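Local atomic coordinates of Lys-gingipain W83 (Porphyromonas gingivalis, PDB entry 3KM5), a protein that cleaves peptide bonds after lysine as a secreted cysteine protease linked to virulence, and carries adhesin domains, K2 being the one present here, that are haemolytic in isolation. Residues 84-89 / 167-172; 34-39 / 52-57; 124-129 / 163-168; 92-97 / 114-119. All coordinates share one frame; numbering follows the deposited sequence. Where two conformers were deposited one is given.

Contacts 1 and 2 lie in one antiparallel sheet of the K2 jelly-roll domain, contact 4 in the other, and contact 3 joins loops at the end of contact 1. The centres of contacts 1 and 2 are 10 Å apart, and the two are joined strand to strand where L171 N lies 2.9 Å from V53 O. Contact 3 shares N167 and Y168 with contact 1 and adds the loop 124-129. Contact 4 is 17 Å from contact 2 between centres; D93 OD2 sits 2.9 Å from N167 N and so links it to contacts 1 and 3. One calcium site takes D172 from contact 1, and the nearest side-chain atom of V52 in contact 2 is about 5 Å from a calcium ion.

Contact 1. Residues 84-89 / 167-172; sequences YAVNDG and NYILLD. With CA (calcium ion), chain D.
A85 and L170 form the tight part of this contact. Their antiparallel hydrogen-bonded pair has A85 N to L170 O at 3.0 Å and L170 N to A85 O at 2.9 Å, the latter nearly straight (170°). Beside it, Y84 CB rests on L171 CD2 at 3.7 Å. V86 CG1 still lies 3.5 Å from Y168 O, but the next step is looser: a water stands between the segments, accepting from N87 N and Y168 N in place of a direct bond. Beyond this water the side chains take over. With CG of N87 anti to its backbone N (chi1 -180°), ND2 gives a bond of 2.8 Å to N167 OD1, in its carbonyl plane and on a lone pair; N87 OD1 accepts from G89 N, an Asx turn. Y168 CE2 comes within 3.8 Å of N87 CB, while the tyrosine hydroxyl bonds S140. At the far end D172 binds calcium through both carboxylate oxygens, alongside T8, E10, G48 and N51. Strand 168-177 runs between 79-86 and 51-56, with 143-148 beyond 79-86; I169 and L171 meet H160 and F158 of strand 155-161 in the other sheet.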
loop_
_atom_site.group_PDB
_atom_site.type_symbol
_atom_site.label_atom_id
_atom_site.label_comp_id
_atom_site.label_asym_id
_atom_site.label_seq_id
_atom_site.Cartn_x
_atom_site.Cartn_y
_atom_site.Cartn_z
ATOM N N TYR A 84 6.917 -2.161 -2.928
ATOM C CA TYR A 84 6.592 -1.329 -1.792
ATOM C C TYR A 84 7.777 -0.503 -1.368
ATOM O O TYR A 84 8.928 -0.810 -1.657
ATOM C CB TYR A 84 6.066 -2.176 -0.634
ATOM C CG TYR A 84 7.086 -2.926 0.197
ATOM C CD1 TYR A 84 7.788 -2.302 1.218
ATOM C CD2 TYR A 84 7.351 -4.257 -0.050
ATOM C CE1 TYR A 84 8.705 -2.984 1.975
ATOM C CE2 TYR A 84 8.239 -4.957 0.740
ATOM C CZ TYR A 84 8.927 -4.319 1.716
ATOM O OH TYR A 84 9.826 -5.039 2.483
ATOM N N ALA A 85 7.468 0.553 -0.637
ATOM C CA ALA A 85 8.499 1.408 -0.064
ATOM C C ALA A 85 8.050 1.848 1.333
ATOM O O ALA A 85 6.892 2.056 1.584
ATOM C CB ALA A 85 8.766 2.628 -0.979
ATOM N N VAL A 86 9.010 1.975 2.227
ATOM C CA VAL A 86 8.744 2.484 3.576
ATOM C C VAL A 86 9.776 3.571 3.869
ATOM O O VAL A 86 10.687 3.788 3.095
ATOM C CB VAL A 86 8.809 1.379 4.669
ATOM C CG1 VAL A 86 7.735 0.327 4.429
ATOM C CG2 VAL A 86 10.179 0.708 4.706
ATOM N N ASN A 87 9.589 4.264 4.976
ATOM C CA ASN A 87 10.607 5.211 5.468
ATOM C C ASN A 87 11.658 4.380 6.177
ATOM O O ASN A 87 11.367 3.765 7.215
ATOM C CB ASN A 87 9.960 6.193 6.442
ATOM C CG ASN A 87 10.923 7.196 6.991
ATOM O OD1 ASN A 87 12.139 6.989 7.004
ATOM N ND2 ASN A 87 10.387 8.321 7.407
ATOM N N ASP A 88 12.860 4.309 5.609
ATOM C CA ASP A 88 13.843 3.365 6.132
ATOM C C ASP A 88 14.409 3.778 7.492
ATOM O O ASP A 88 15.076 2.969 8.137
ATOM C CB ASP A 88 14.895 3.053 5.071
ATOM C CG ASP A 88 14.282 2.340 3.843
ATOM O OD1 ASP A 88 13.333 1.533 4.014
ATOM O OD2 ASP A 88 14.723 2.588 2.705
ATOM N N GLY A 89 14.092 4.984 7.946
ATOM C CA GLY A 89 14.396 5.395 9.307
ATOM C C GLY A 89 13.428 4.870 10.339
ATOM O O GLY A 89 13.758 4.816 11.531
ATOM N N ASN A 167 5.996 5.063 9.962
ATOM C CA ASN A 167 5.645 6.183 9.073
ATOM C C ASN A 167 4.600 5.812 8.023
ATOM O O ASN A 167 3.444 6.184 8.181
ATOM C CB ASN A 167 6.907 6.864 8.509
ATOM C CG ASN A 167 6.682 8.279 7.950
ATOM O OD1 ASN A 167 7.647 8.908 7.463
ATOM N ND2 ASN A 167 5.452 8.800 8.016
ATOM N N TYR A 168 5.009 5.103 6.979
ATOM C CA TYR A 168 4.088 4.813 5.862
ATOM C C TYR A 168 4.528 3.519 5.213
ATOM O O TYR A 168 5.676 3.048 5.358
ATOM C CB TYR A 168 4.039 5.939 4.795
ATOM C CG TYR A 168 5.376 6.286 4.227
ATOM C CD1 TYR A 168 5.970 5.461 3.307
ATOM C CD2 TYR A 168 6.088 7.412 4.646
ATOM C CE1 TYR A 168 7.173 5.710 2.788
ATOM C CE2 TYR A 168 7.332 7.693 4.107
ATOM C CZ TYR A 168 7.886 6.830 3.181
ATOM O OH TYR A 168 9.138 7.035 2.645
ATOM N N ILE A 169 3.562 2.925 4.498
ATOM C CA ILE A 169 3.856 1.979 3.417
ATOM C C ILE A 169 3.270 2.515 2.120
ATOM O O ILE A 169 2.124 2.982 2.073
ATOM C CB ILE A 169 3.381 0.574 3.744
ATOM C CG1 ILE A 169 3.723 -0.381 2.610
ATOM C CG2 ILE A 169 1.893 0.489 4.065
ATOM C CD1 ILE A 169 3.750 -1.835 3.001
ATOM N N LEU A 170 4.087 2.506 1.064
ATOM C CA LEU A 170 3.623 2.856 -0.276
ATOM C C LEU A 170 3.599 1.589 -1.137
ATOM O O LEU A 170 4.494 0.736 -0.973
ATOM C CB LEU A 170 4.579 3.838 -0.941
ATOM C CG LEU A 170 4.991 5.035 -0.104
ATOM C CD1 LEU A 170 5.994 5.925 -0.863
ATOM C CD2 LEU A 170 3.778 5.823 0.333
ATOM N N LEU A 171 2.679 1.515 -2.114
ATOM C CA LEU A 171 2.661 0.446 -3.104
ATOM C C LEU A 171 2.598 1.054 -4.476
ATOM O O LEU A 171 2.003 2.107 -4.659
ATOM C CB LEU A 171 1.471 -0.519 -2.950
ATOM C CG LEU A 171 1.282 -1.113 -1.573
ATOM C CD1 LEU A 171 -0.076 -1.793 -1.436
ATOM C CD2 LEU A 171 2.376 -2.130 -1.282
ATOM N N ASP A 172 3.202 0.372 -5.436
ATOM C CA ASP A 172 3.087 0.800 -6.839
ATOM C C ASP A 172 3.314 -0.410 -7.740
ATOM O O ASP A 172 3.860 -1.413 -7.339
ATOM C CB ASP A 172 4.104 1.914 -7.079
ATOM C CG ASP A 172 3.794 2.779 -8.308
ATOM O OD1 ASP A 172 2.718 2.616 -8.905
ATOM O OD2 ASP A 172 4.622 3.677 -8.582
HETATM CA CA CA D . 2.911 4.667 -10.291
HETATM O O HOH W 1 7.815 3.714 7.221
HETATM O O HOH W 2 3.589 3.192 -12.006
#

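Contact 2. Residues 34-39 / 52-57; sequences LCLSSG and VVSSFS
S54 turns its hydroxyl into the position between its backbone N and carbonyl carbon (chi1 68°), which puts OG within a bond of L34 O; L36 swings CG anti to its carbonyl carbon (chi1 -55°), and the two rotations together set S54 OG against L36 CG and CD1. The L34 carbonyl oxygen accepts twice from one residue. S54 N reaches it at 2.8 Å and S54 OG at 3.0 Å, from opposite faces of the carbonyl plane, and neither donor lies in the plane. The hydroxyl is therefore satisfied by backbone although L36 CG and CD1 lie against it. L36 CD1 to S54 CB, at 3.4 Å, is closer than carbons usually come, evidence of tight packing on the face that carries L34, L36, V52 and S54. The same methyl meets the rim of the F56 ring at CZ, 4.1 Å away, and L36 CB lies 4.0 Å from V52 CG2. L34 N returns a bond to S54 O, and the next hydrogen-bonded pair is L36 with V52, where L36 N to V52 O measures 3.0 Å and V52 N to L36 O 2.9 Å. C35 and V53 make the non-hydrogen-bonded pair between, with side chains on the other face. The strand directions stand 120° apart. Pairing covers these three residue pairs, and 34-37 then leaves through an ST turn, in which S37 OG accepts from G39 N. In the jelly-roll sheet, strand 51-56 has 34-37 along one edge and 168-177 along the other; V53 faces the loop residues F9 and P18, and L36 packs on L44 and L129.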
loop_
_atom_site.group_PDB
_atom_site.type_symbol
_atom_site.label_atom_id
_atom_site.label_comp_id
_atom_site.label_asym_id
_atom_site.label_seq_id
_atom_site.Cartn_x
_atom_site.Cartn_y
_atom_site.Cartn_z
ATOM N N LEU A 34 -4.708 6.029 0.362
ATOM C CA LEU A 34 -4.917 7.160 -0.539
ATOM C C LEU A 34 -3.864 7.142 -1.634
ATOM O O LEU A 34 -2.697 6.837 -1.376
ATOM C CB LEU A 34 -4.763 8.504 0.189
ATOM C CG LEU A 34 -5.792 8.913 1.250
ATOM C CD1 LEU A 34 -5.320 10.223 1.859
ATOM C CD2 LEU A 34 -7.167 9.085 0.654
ATOM N N CYS A 35 -4.247 7.571 -2.828
ATOM C CA CYS A 35 -3.297 7.847 -3.882
ATOM C C CYS A 35 -2.534 9.117 -3.541
ATOM O O CYS A 35 -3.118 10.066 -3.037
ATOM C CB CYS A 35 -4.048 8.048 -5.188
ATOM S SG CYS A 35 -3.061 8.684 -6.590
ATOM N N LEU A 36 -1.218 9.081 -3.733
ATOM C CA LEU A 36 -0.350 10.258 -3.610
ATOM C C LEU A 36 0.380 10.488 -4.925
ATOM O O LEU A 36 0.776 9.520 -5.590
ATOM C CB LEU A 36 0.710 10.066 -2.547
ATOM C CG LEU A 36 0.232 9.695 -1.149
ATOM C CD1 LEU A 36 1.449 9.493 -0.230
ATOM C CD2 LEU A 36 -0.790 10.698 -0.574
ATOM N N SER A 37 0.561 11.767 -5.292
ATOM C CA SER A 37 1.359 12.141 -6.454
ATOM C C SER A 37 2.631 12.894 -6.077
ATOM O O SER A 37 2.598 13.796 -5.226
ATOM C CB SER A 37 0.553 13.041 -7.378
ATOM O OG SER A 37 1.390 13.478 -8.440
ATOM N N SER A 38 3.735 12.529 -6.709
ATOM C CA SER A 38 5.003 13.229 -6.545
ATOM C C SER A 38 4.937 14.683 -7.023
ATOM O O SER A 38 5.794 15.488 -6.655
ATOM C CB SER A 38 6.127 12.505 -7.300
ATOM O OG SER A 38 5.809 12.470 -8.690
ATOM N N GLY A 39 3.960 15.001 -7.865
ATOM C CA GLY A 39 3.725 16.392 -8.288
ATOM C C GLY A 39 3.062 17.241 -7.203
ATOM O O GLY A 39 2.945 18.461 -7.357
ATOM N N VAL A 52 1.545 6.840 -6.489
ATOM C CA VAL A 52 1.547 5.594 -5.680
ATOM C C VAL A 52 0.244 5.501 -4.905
ATOM O O VAL A 52 -0.561 6.413 -4.948
ATOM C CB VAL A 52 2.726 5.610 -4.672
ATOM C CG1 VAL A 52 4.062 5.834 -5.435
ATOM C CG2 VAL A 52 2.475 6.690 -3.618
ATOM N N VAL A 53 0.051 4.413 -4.157
ATOM C CA VAL A 53 -0.972 4.390 -3.100
ATOM C C VAL A 53 -0.244 4.300 -1.732
ATOM O O VAL A 53 0.859 3.730 -1.654
ATOM C CB VAL A 53 -1.996 3.263 -3.327
ATOM C CG1 VAL A 53 -1.393 1.876 -3.009
ATOM C CG2 VAL A 53 -3.324 3.523 -2.577
ATOM N N SER A 54 -0.857 4.837 -0.676
ATOM C CA SER A 54 -0.154 5.032 0.609
ATOM C C SER A 54 -1.098 4.739 1.747
ATOM O O SER A 54 -2.300 4.944 1.639
ATOM C CB SER A 54 0.297 6.494 0.728
ATOM O OG SER A 54 -0.828 7.361 0.872
ATOM N N SER A 55 -0.510 4.292 2.854
ATOM C CA SER A 55 -1.194 4.178 4.133
ATOM C C SER A 55 -0.172 4.508 5.248
ATOM O O SER A 55 0.978 4.114 5.197
ATOM C CB SER A 55 -1.782 2.769 4.300
ATOM O OG SER A 55 -2.411 2.634 5.587
ATOM N N PHE A 56 -0.610 5.282 6.209
ATOM C CA PHE A 56 0.273 5.828 7.241
ATOM C C PHE A 56 0.083 5.180 8.629
ATOM O O PHE A 56 -1.042 4.909 9.082
ATOM C CB PHE A 56 0.069 7.354 7.338
ATOM C CG PHE A 56 0.560 8.073 6.129
ATOM C CD1 PHE A 56 1.821 8.624 6.098
ATOM C CD2 PHE A 56 -0.200 8.133 4.977
ATOM C CE1 PHE A 56 2.280 9.271 4.990
ATOM C CE2 PHE A 56 0.242 8.778 3.852
ATOM C CZ PHE A 56 1.506 9.338 3.841
ATOM N N SER A 57 1.188 4.964 9.350
ATOM C CA SER A 57 1.128 4.713 10.797
ATOM C C SER A 57 1.616 5.940 11.570
ATOM O O SER A 57 1.574 5.905 12.812
ATOM C CB SER A 57 1.904 3.476 11.188
ATOM O OG SER A 57 3.277 3.618 10.960
#

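Contact 3. Residues 124-129 / 163-168; sequences GARFGL and CSDLNY
R126 presents its guanidinium as a flat plate to D165 and L166. L166 O lies over one face, 3.3 Å from CZ of R126, and although it is 3.1 Å from NH1 the angle is poor, so this is contact with the face and no hydrogen bond. D165 OD1 comes to the edge, where NH1 makes a salt bridge with it. R126 NH1 to D165 OD1 is modelled at 2.5 Å, so short that the exact length is doubtful; the arginine approaches OD1 from above the carboxylate plane, the two flat groups standing 67° apart. F90 and W58 add cation-pi contacts to R126. The rings of F127 and Y168 are met at their edges: N167 OD1 sits at that of F127, 4.0 Å from CD2, and F127 O at that of Y168.

The arginine reaches this place because its chain is extended from CG to NE, running past N167 in the opposite direction. N167, whose carboxamide is also held by N87, pairs both ends of that amide with the main chain of a single residue. ND2 gives to F127 O at 2.8 Å, in the carbonyl plane and on a lone pair, and OD1 takes F127 N at 2.9 Å. The N167 amide thus meets the main chain of F127 much as a neighbouring peptide group would, joining two loops. F127 and Y168 also touch P138, of the experimentally established Lys-Pro cleavage site. Chemically, an amide with its donor and acceptor both engaged is fixed in orientation, and the adjoining carboxylate probably balances the arginine's charge.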
loop_
_atom_site.group_PDB
_atom_site.type_symbol
_atom_site.label_atom_id
_atom_site.label_comp_id
_atom_site.label_asym_id
_atom_site.label_seq_id
_atom_site.Cartn_x
_atom_site.Cartn_y
_atom_site.Cartn_z
ATOM N N GLY A 124 15.540 9.823 11.985
ATOM C CA GLY A 124 15.456 10.853 10.954
ATOM C C GLY A 124 14.102 11.553 10.964
ATOM O O GLY A 124 13.384 11.539 11.977
ATOM N N ALA A 125 13.748 12.141 9.827
ATOM C CA ALA A 125 12.479 12.846 9.674
ATOM C C ALA A 125 11.367 11.862 9.323
ATOM O O ALA A 125 11.641 10.797 8.756
ATOM C CB ALA A 125 12.595 13.906 8.560
ATOM N N ARG A 126 10.132 12.221 9.673
ATOM C CA ARG A 126 8.929 11.508 9.222
ATOM C C ARG A 126 8.155 12.429 8.312
ATOM O O ARG A 126 8.283 13.658 8.394
ATOM C CB ARG A 126 8.061 11.037 10.387
ATOM C CG ARG A 126 8.652 9.951 11.210
ATOM C CD ARG A 126 7.706 9.578 12.308
ATOM N NE ARG A 126 8.357 8.742 13.299
ATOM C CZ ARG A 126 7.718 8.034 14.222
ATOM N NH1 ARG A 126 6.398 8.051 14.287
ATOM N NH2 ARG A 126 8.403 7.314 15.093
ATOM N N PHE A 127 7.361 11.825 7.443
ATOM C CA PHE A 127 6.776 12.510 6.305
ATOM C C PHE A 127 5.297 12.251 6.288
ATOM O O PHE A 127 4.859 11.152 6.609
ATOM C CB PHE A 127 7.451 12.077 5.012
ATOM C CG PHE A 127 8.914 12.430 4.973
ATOM C CD1 PHE A 127 9.328 13.661 4.513
ATOM C CD2 PHE A 127 9.869 11.548 5.446
ATOM C CE1 PHE A 127 10.668 14.004 4.501
ATOM C CE2 PHE A 127 11.226 11.890 5.431
ATOM C CZ PHE A 127 11.618 13.111 4.966
ATOM N N GLY A 128 4.537 13.269 5.916
ATOM C CA GLY A 128 3.091 13.186 5.917
ATOM C C GLY A 128 2.458 14.059 4.871
ATOM O O GLY A 128 3.137 14.597 3.980
ATOM N N LEU A 129 1.139 14.206 4.977
ATOM C CA LEU A 129 0.384 15.056 4.064
ATOM C C LEU A 129 0.322 16.501 4.579
ATOM O O LEU A 129 -0.094 17.385 3.832
ATOM C CB LEU A 129 -1.039 14.526 3.877
ATOM C CG LEU A 129 -1.186 13.045 3.542
ATOM C CD1 LEU A 129 -2.662 12.726 3.354
ATOM C CD2 LEU A 129 -0.346 12.654 2.315
ATOM N N CYS A 163 0.769 -2.512 13.541
ATOM C CA CYS A 163 1.926 -1.620 13.688
ATOM C C CYS A 163 1.411 -0.246 14.121
ATOM O O CYS A 163 0.233 0.063 13.994
ATOM C CB CYS A 163 2.768 -1.506 12.409
ATOM S SG CYS A 163 1.890 -0.821 10.987
ATOM N N SER A 164 2.309 0.560 14.657
ATOM C CA SER A 164 1.944 1.905 15.110
ATOM C C SER A 164 3.156 2.829 15.131
ATOM O O SER A 164 4.255 2.412 15.526
ATOM C CB SER A 164 1.311 1.846 16.508
ATOM O OG SER A 164 1.000 3.148 17.003
ATOM N N ASP A 165 2.947 4.079 14.721
ATOM C CA ASP A 165 3.928 5.153 14.940
ATOM C C ASP A 165 5.267 4.848 14.284
ATOM O O ASP A 165 6.339 5.084 14.853
ATOM C CB ASP A 165 4.101 5.394 16.456
ATOM C CG ASP A 165 4.649 6.772 16.793
ATOM O OD1 ASP A 165 4.580 7.706 15.971
ATOM O OD2 ASP A 165 5.125 6.924 17.935
ATOM N N LEU A 166 5.219 4.320 13.062
ATOM C CA LEU A 166 6.427 4.197 12.243
ATOM C C LEU A 166 6.316 5.342 11.233
ATOM O O LEU A 166 6.452 6.517 11.610
ATOM C CB LEU A 166 6.585 2.777 11.654
ATOM C CG LEU A 166 7.177 1.646 12.552
ATOM C CD1 LEU A 166 8.567 2.028 13.073
ATOM C CD2 LEU A 166 6.321 1.255 13.719
ATOM N N ASN A 167 5.996 5.063 9.962
ATOM C CA ASN A 167 5.645 6.183 9.073
ATOM C C ASN A 167 4.600 5.812 8.023
ATOM O O ASN A 167 3.444 6.184 8.181
ATOM C CB ASN A 167 6.907 6.864 8.509
ATOM C CG ASN A 167 6.682 8.279 7.950
ATOM O OD1 ASN A 167 7.647 8.908 7.463
ATOM N ND2 ASN A 167 5.452 8.800 8.016
ATOM N N TYR A 168 5.009 5.103 6.979
ATOM C CA TYR A 168 4.088 4.813 5.862
ATOM C C TYR A 168 4.528 3.519 5.213
ATOM O O TYR A 168 5.676 3.048 5.358
ATOM C CB TYR A 168 4.039 5.939 4.795
ATOM C CG TYR A 168 5.376 6.286 4.227
ATOM C CD1 TYR A 168 5.970 5.461 3.307
ATOM C CD2 TYR A 168 6.088 7.412 4.646
ATOM C CE1 TYR A 168 7.173 5.710 2.788
ATOM C CE2 TYR A 168 7.332 7.693 4.107
ATOM C CZ TYR A 168 7.886 6.830 3.181
ATOM O OH TYR A 168 9.138 7.035 2.645
#

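Contact 4. Residues 92-97 / 114-119; sequences GDHYAV and EETPNG
H94 is held at both ring nitrogens by the opposing segment, E114 at one and T116 at the other. NE2 gives to E114 OE2 at 2.8 Å, in the plane of the ring, though it meets that oxygen from above the carboxylate plane; ND1 and T116 OG1 are hydrogen-bonded at 2.8 Å, either being able to act as donor. E115 O lies over one face, and at 3.1 Å from ND1 of H94 its angle is too poor for a bond. With CG of H94 anti to the backbone N (chi1 -174°), the ring extends along the main chain of 114-116. The E114 oxygen is shared with Y161 OH, whose ring also meets the imidazole.

These residues lie at the open end of the beta hairpin formed by strands 95-100 and 109-115, the latter an outermost strand of the five-stranded sheet of the jelly roll. Across the hairpin, Y95 and E115 are a hydrogen-bonded pair, each N to the other's O at 3.1 Å, and their side chains run side by side: Y95 OH gives to E115 OE2 at 2.7 Å, on the anti lone pair, while R145 forms a salt bridge with that same oxygen. P117 CG reaches the edge of the Y95 ring at CE2, 4.2 Å away, its CD packs against D93 O at 3.4 Å, and T116 CG2 touches G92 CA at 3.8 Å.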
loop_
_atom_site.group_PDB
_atom_site.type_symbol
_atom_site.label_atom_id
_atom_site.label_comp_id
_atom_site.label_asym_id
_atom_site.label_seq_id
_atom_site.Cartn_x
_atom_site.Cartn_y
_atom_site.Cartn_z
ATOM N N GLY A 92 9.163 -0.350 9.956
ATOM C CA GLY A 92 8.319 -1.482 10.283
ATOM C C GLY A 92 6.839 -1.360 10.113
ATOM O O GLY A 92 6.078 -1.780 10.968
ATOM N N ASP A 93 6.438 -0.902 8.935
ATOM C CA ASP A 93 5.036 -0.747 8.605
ATOM C C ASP A 93 4.471 -2.066 8.065
ATOM O O ASP A 93 4.363 -2.327 6.878
ATOM C CB ASP A 93 4.888 0.443 7.696
ATOM C CG ASP A 93 4.710 1.713 8.477
ATOM O OD1 ASP A 93 3.629 1.918 9.040
ATOM O OD2 ASP A 93 5.675 2.507 8.530
ATOM N N HIS A 94 4.161 -2.937 9.015
ATOM C CA HIS A 94 3.678 -4.280 8.794
ATOM C C HIS A 94 2.469 -4.305 7.859
ATOM O O HIS A 94 1.524 -3.494 8.023
ATOM C CB HIS A 94 3.329 -4.927 10.167
ATOM C CG HIS A 94 2.946 -6.368 10.067
ATOM N ND1 HIS A 94 3.872 -7.382 10.156
ATOM C CD2 HIS A 94 1.755 -6.969 9.851
ATOM C CE1 HIS A 94 3.269 -8.544 9.999
ATOM N NE2 HIS A 94 1.978 -8.324 9.810
ATOM N N TYR A 95 2.481 -5.258 6.933
ATOM C CA TYR A 95 1.334 -5.426 6.050
ATOM C C TYR A 95 1.157 -6.870 5.636
ATOM O O TYR A 95 2.084 -7.678 5.694
ATOM C CB TYR A 95 1.451 -4.486 4.840
ATOM C CG TYR A 95 2.457 -4.996 3.853
ATOM C CD1 TYR A 95 2.039 -5.725 2.742
ATOM C CD2 TYR A 95 3.815 -4.817 4.043
ATOM C CE1 TYR A 95 2.947 -6.284 1.876
ATOM C CE2 TYR A 95 4.742 -5.363 3.148
ATOM C CZ TYR A 95 4.285 -6.089 2.031
ATOM O OH TYR A 95 5.155 -6.701 1.112
ATOM N N ALA A 96 -0.059 -7.185 5.235
ATOM C CA ALA A 96 -0.412 -8.470 4.669
ATOM C C ALA A 96 -0.956 -8.324 3.259
ATOM O O ALA A 96 -1.597 -7.370 2.963
ATOM C CB ALA A 96 -1.461 -9.181 5.549
ATOM N N VAL A 97 -0.770 -9.360 2.446
ATOM C CA VAL A 97 -1.505 -9.558 1.199
ATOM C C VAL A 97 -2.519 -10.667 1.554
ATOM O O VAL A 97 -2.161 -11.707 2.167
ATOM C CB VAL A 97 -0.588 -10.016 0.042
ATOM C CG1 VAL A 97 -1.352 -10.306 -1.235
ATOM C CG2 VAL A 97 0.504 -8.970 -0.221
ATOM N N GLU A 114 2.587 -12.105 4.689
ATOM C CA GLU A 114 2.716 -10.857 5.442
ATOM C C GLU A 114 4.133 -10.715 5.965
ATOM O O GLU A 114 4.855 -11.709 6.075
ATOM C CB GLU A 114 1.646 -10.689 6.534
ATOM C CG GLU A 114 1.690 -11.671 7.635
ATOM C CD GLU A 114 0.558 -11.501 8.681
ATOM O OE1 GLU A 114 0.047 -12.537 9.129
ATOM O OE2 GLU A 114 0.210 -10.362 9.083
ATOM N N GLU A 115 4.540 -9.477 6.231
ATOM C CA GLU A 115 5.877 -9.175 6.658
ATOM C C GLU A 115 5.947 -7.818 7.330
ATOM O O GLU A 115 5.022 -7.022 7.281
ATOM C CB GLU A 115 6.874 -9.227 5.501
ATOM C CG GLU A 115 6.698 -8.084 4.546
ATOM C CD GLU A 115 7.732 -8.055 3.427
ATOM O OE1 GLU A 115 8.837 -8.602 3.612
ATOM O OE2 GLU A 115 7.417 -7.555 2.335
ATOM N N THR A 116 7.055 -7.626 8.041
ATOM C CA THR A 116 7.379 -6.369 8.632
ATOM C C THR A 116 8.628 -5.879 7.902
ATOM O O THR A 116 9.697 -6.486 8.033
ATOM C CB THR A 116 7.708 -6.528 10.123
ATOM O OG1 THR A 116 6.631 -7.175 10.790
ATOM C CG2 THR A 116 7.890 -5.182 10.779
ATOM N N PRO A 117 8.500 -4.826 7.077
ATOM C CA PRO A 117 9.647 -4.304 6.345
ATOM C C PRO A 117 10.839 -3.966 7.206
ATOM O O PRO A 117 10.685 -3.515 8.344
ATOM C CB PRO A 117 9.076 -3.042 5.688
ATOM C CG PRO A 117 7.632 -3.375 5.502
ATOM C CD PRO A 117 7.258 -4.119 6.729
ATOM N N ASN A 118 12.009 -4.197 6.625
ATOM C CA ASN A 118 13.276 -3.836 7.230
ATOM C C ASN A 118 13.747 -2.470 6.775
ATOM O O ASN A 118 13.307 -1.923 5.738
ATOM C CB ASN A 118 14.325 -4.890 6.864
ATOM C CG ASN A 118 14.068 -6.203 7.534
ATOM O OD1 ASN A 118 13.748 -6.250 8.721
ATOM N ND2 ASN A 118 14.216 -7.290 6.789
ATOM N N GLY A 119 14.648 -1.889 7.552
ATOM C CA GLY A 119 15.324 -0.688 7.113
ATOM C C GLY A 119 16.537 -0.443 7.965
ATOM O O GLY A 119 16.853 -1.240 8.863
#